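Local atomic coordinates of pyridoxal kinase (PDB entry 4S1H), a protein that probably phosphorylates pyridoxal at the expense of ATP to give pyridoxal 5'-phosphate, as a magnesium-dependent kinase of the ribokinase clan. Residues D73-Y83 against K104-I113. Residues are numbered along the deposited sequence; the frame is centred on the assembly and turned at random.
Sequences DKDIEFLVTGY and KKVYFLCDPI. With MG (magnesium ion), chain D.
Leu79 and Phe108 both hold CG trans to the backbone N (chi1 -178° and 173°), and this brings the leucine branch over the phenylalanine ring. CD2 of Leu79 sits 3.9 Å from the ring centroid of Phe108, above the face and offset toward the rim, a CH-pi contact. Thr81 comes to the same ring from its edge. Its OG1 lies 3.4 Å from CE1 of Phe108, and its CG2 also touches CE1 and CZ. On the other side of the sheet, CD1 of Phe78 packs 3.7 Å from CB of Tyr107.

The two strands run parallel, 13° apart. Five backbone hydrogen bonds join them, from Tyr107 N to Glu77 O at one end to Asp111 N to Thr81 O (2.9 Å) at the other. Thr81 N to Leu109 O is the longest, at 3.3 Å. Beyond the last rung, one water bonds Thr81 OG1, Gly82 O and Asp111 O. It links the two segments near the C-terminal ends of their strands. Past it, CG2 of Ile113 meets the edge of the Tyr83 ring at CD1, 3.9 Å away.

At the C-terminal end of the ladder, Asp111 binds magnesium through OD1 at 2.0 Å. Four waters and Thr141 O are the other ligands. Asp111 OD2 is not a metal ligand. It lies within hydrogen-bonding distance of one of the metal-bound waters and has a weak hydrogen bond with Thr221 OG1.

The pair forms the two strands of a beta-alpha-beta unit, with helix 87-100 as the crossover. Val97 and Thr93 of that helix pack on the side of Leu79, Phe108 and Thr81. Helix 216-229 packs against Phe78, Val80 and Leu109 on the opposite face. In the mixed sheet, strand 78-81 lies between strands 5-9 and 107-110, and strand 139-140 follows beyond 107-110.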
# COMPACT_ATOMS: atom_id res chain seq x y z
N ASP A 73 11.30 -8.04 -11.52
CA ASP A 73 10.83 -9.32 -10.93
C ASP A 73 11.83 -10.48 -11.04
O ASP A 73 11.43 -11.64 -10.81
CB ASP A 73 9.49 -9.73 -11.58
CG ASP A 73 9.61 -10.04 -13.08
OD1 ASP A 73 10.68 -9.79 -13.71
OD2 ASP A 73 8.63 -10.53 -13.66
N LYS A 74 13.09 -10.17 -11.34
CA LYS A 74 14.06 -11.22 -11.67
C LYS A 74 14.50 -12.02 -10.43
O LYS A 74 14.95 -13.14 -10.55
CB LYS A 74 15.28 -10.64 -12.44
CG LYS A 74 16.53 -10.41 -11.60
CD LYS A 74 17.57 -9.49 -12.26
CE LYS A 74 17.99 -8.36 -11.34
NZ LYS A 74 18.99 -8.81 -10.34
N ASP A 75 14.35 -11.42 -9.25
CA ASP A 75 14.87 -11.94 -7.99
C ASP A 75 13.77 -12.44 -7.03
O ASP A 75 14.06 -12.75 -5.89
CB ASP A 75 15.69 -10.84 -7.29
CG ASP A 75 16.85 -10.33 -8.16
OD1 ASP A 75 17.66 -11.17 -8.59
OD2 ASP A 75 16.92 -9.11 -8.42
N ILE A 76 12.53 -12.49 -7.51
CA ILE A 76 11.39 -12.93 -6.72
C ILE A 76 11.66 -14.32 -6.15
O ILE A 76 12.10 -15.17 -6.89
CB ILE A 76 10.11 -12.95 -7.60
CG1 ILE A 76 9.68 -11.52 -7.98
CG2 ILE A 76 8.94 -13.66 -6.94
CD1 ILE A 76 9.58 -10.57 -6.81
N GLU A 77 11.51 -14.47 -4.85
CA GLU A 77 11.60 -15.81 -4.19
C GLU A 77 10.26 -16.31 -3.64
O GLU A 77 10.15 -17.49 -3.26
CB GLU A 77 12.63 -15.77 -3.06
CG GLU A 77 14.04 -15.43 -3.53
CD GLU A 77 15.02 -15.23 -2.38
OE1 GLU A 77 14.94 -15.97 -1.38
OE2 GLU A 77 15.88 -14.34 -2.49
N PHE A 78 9.28 -15.41 -3.58
CA PHE A 78 8.00 -15.66 -2.93
C PHE A 78 6.90 -15.01 -3.73
O PHE A 78 7.04 -13.86 -4.19
CB PHE A 78 7.99 -15.12 -1.49
CG PHE A 78 9.01 -15.77 -0.62
CD1 PHE A 78 8.70 -16.96 0.07
CD2 PHE A 78 10.28 -15.26 -0.52
CE1 PHE A 78 9.65 -17.59 0.86
CE2 PHE A 78 11.25 -15.88 0.24
CZ PHE A 78 10.92 -17.03 0.95
N LEU A 79 5.80 -15.75 -3.88
CA LEU A 79 4.65 -15.29 -4.59
C LEU A 79 3.44 -15.46 -3.73
O LEU A 79 3.34 -16.48 -3.05
CB LEU A 79 4.50 -16.10 -5.85
CG LEU A 79 3.36 -15.76 -6.78
CD1 LEU A 79 3.55 -14.39 -7.40
CD2 LEU A 79 3.33 -16.81 -7.86
N VAL A 80 2.55 -14.47 -3.73
CA VAL A 80 1.25 -14.56 -3.04
C VAL A 80 0.17 -14.13 -3.98
O VAL A 80 0.34 -13.12 -4.70
CB VAL A 80 1.16 -13.68 -1.79
CG1 VAL A 80 -0.22 -13.77 -1.14
CG2 VAL A 80 2.24 -14.04 -0.81
N THR A 81 -0.92 -14.86 -4.00
CA THR A 81 -2.12 -14.43 -4.67
C THR A 81 -3.25 -14.39 -3.68
O THR A 81 -3.31 -15.22 -2.74
CB THR A 81 -2.44 -15.26 -5.93
OG1 THR A 81 -2.76 -16.59 -5.52
CG2 THR A 81 -1.28 -15.29 -6.93
N GLY A 82 -4.16 -13.44 -3.89
CA GLY A 82 -5.34 -13.26 -3.08
C GLY A 82 -6.58 -13.18 -3.92
O GLY A 82 -6.94 -14.14 -4.66
N TYR A 83 -7.26 -12.04 -3.81
CA TYR A 83 -8.56 -11.85 -4.43
C TYR A 83 -8.44 -11.55 -5.91
O TYR A 83 -7.60 -10.73 -6.29
CB TYR A 83 -9.32 -10.71 -3.76
CG TYR A 83 -10.65 -10.41 -4.38
CD1 TYR A 83 -11.79 -11.15 -4.02
CD2 TYR A 83 -10.80 -9.40 -5.33
CE1 TYR A 83 -13.02 -10.89 -4.61
CE2 TYR A 83 -12.02 -9.13 -5.90
CZ TYR A 83 -13.12 -9.87 -5.54
OH TYR A 83 -14.34 -9.60 -6.10
N LYS A 104 13.84 -20.32 -11.29
CA LYS A 104 14.26 -20.25 -9.90
C LYS A 104 13.25 -20.93 -9.02
O LYS A 104 12.11 -21.15 -9.43
CB LYS A 104 14.46 -18.80 -9.47
CG LYS A 104 13.31 -17.86 -9.79
CD LYS A 104 13.72 -16.40 -9.84
CE LYS A 104 12.51 -15.50 -10.01
NZ LYS A 104 11.80 -15.70 -11.30
N LYS A 105 13.67 -21.25 -7.80
CA LYS A 105 12.77 -21.77 -6.80
C LYS A 105 11.96 -20.60 -6.23
O LYS A 105 12.53 -19.62 -5.73
CB LYS A 105 13.53 -22.49 -5.70
CG LYS A 105 12.67 -23.50 -4.98
CD LYS A 105 13.40 -24.17 -3.86
CE LYS A 105 12.95 -25.61 -3.72
NZ LYS A 105 13.69 -26.35 -2.66
N VAL A 106 10.64 -20.67 -6.36
CA VAL A 106 9.76 -19.63 -5.88
C VAL A 106 8.69 -20.32 -5.03
O VAL A 106 8.01 -21.22 -5.50
CB VAL A 106 9.11 -18.84 -7.04
CG1 VAL A 106 8.15 -17.77 -6.53
CG2 VAL A 106 10.20 -18.21 -7.90
N TYR A 107 8.59 -19.90 -3.78
CA TYR A 107 7.58 -20.40 -2.86
C TYR A 107 6.26 -19.62 -3.09
O TYR A 107 6.18 -18.42 -2.87
CB TYR A 107 8.08 -20.24 -1.42
CG TYR A 107 7.22 -20.87 -0.34
CD1 TYR A 107 7.40 -22.21 0.05
CD2 TYR A 107 6.25 -20.13 0.35
CE1 TYR A 107 6.62 -22.77 1.06
CE2 TYR A 107 5.46 -20.69 1.35
CZ TYR A 107 5.66 -22.01 1.71
OH TYR A 107 4.88 -22.56 2.71
N PHE A 108 5.22 -20.33 -3.52
CA PHE A 108 3.94 -19.72 -3.85
C PHE A 108 2.90 -20.07 -2.81
O PHE A 108 2.53 -21.24 -2.65
CB PHE A 108 3.55 -20.13 -5.26
CG PHE A 108 2.16 -19.71 -5.69
CD1 PHE A 108 1.50 -18.58 -5.18
CD2 PHE A 108 1.48 -20.48 -6.65
CE1 PHE A 108 0.24 -18.23 -5.62
CE2 PHE A 108 0.25 -20.09 -7.11
CZ PHE A 108 -0.38 -18.97 -6.61
N LEU A 109 2.47 -19.06 -2.06
CA LEU A 109 1.34 -19.14 -1.16
C LEU A 109 0.11 -18.62 -1.89
O LEU A 109 0.03 -17.43 -2.21
CB LEU A 109 1.60 -18.32 0.12
CG LEU A 109 0.57 -18.41 1.26
CD1 LEU A 109 1.17 -17.84 2.52
CD2 LEU A 109 -0.75 -17.73 0.96
N CYS A 110 -0.84 -19.49 -2.15
CA CYS A 110 -2.09 -19.14 -2.78
C CYS A 110 -3.15 -19.02 -1.70
O CYS A 110 -3.46 -19.99 -1.01
CB CYS A 110 -2.50 -20.18 -3.83
SG CYS A 110 -4.03 -19.79 -4.69
N ASP A 111 -3.68 -17.83 -1.53
CA ASP A 111 -4.77 -17.61 -0.58
C ASP A 111 -6.04 -17.45 -1.39
O ASP A 111 -6.32 -16.37 -1.91
CB ASP A 111 -4.48 -16.32 0.19
CG ASP A 111 -5.38 -16.11 1.35
OD1 ASP A 111 -5.95 -17.10 1.85
OD2 ASP A 111 -5.46 -14.94 1.83
N PRO A 112 -6.81 -18.53 -1.56
CA PRO A 112 -8.02 -18.45 -2.38
C PRO A 112 -9.07 -17.64 -1.62
O PRO A 112 -9.39 -17.97 -0.50
CB PRO A 112 -8.41 -19.90 -2.55
CG PRO A 112 -7.88 -20.60 -1.35
CD PRO A 112 -6.69 -19.81 -0.87
N ILE A 113 -9.57 -16.58 -2.24
CA ILE A 113 -10.59 -15.72 -1.65
C ILE A 113 -11.86 -15.93 -2.44
O ILE A 113 -12.03 -15.42 -3.54
CB ILE A 113 -10.21 -14.23 -1.66
CG1 ILE A 113 -8.79 -14.03 -1.12
CG2 ILE A 113 -11.23 -13.42 -0.88
CD1 ILE A 113 -8.57 -14.54 0.28
MG MG D . -7.15 -17.39 3.42
O HOH W 1 -5.41 -16.41 -4.85
O HOH W 2 -8.95 -15.80 -5.00
O HOH W 3 -7.58 -15.23 3.58
O HOH W 4 -8.72 -17.60 2.25
O HOH W 5 -5.38 -16.93 4.84
O HOH W 6 -8.25 -17.77 5.11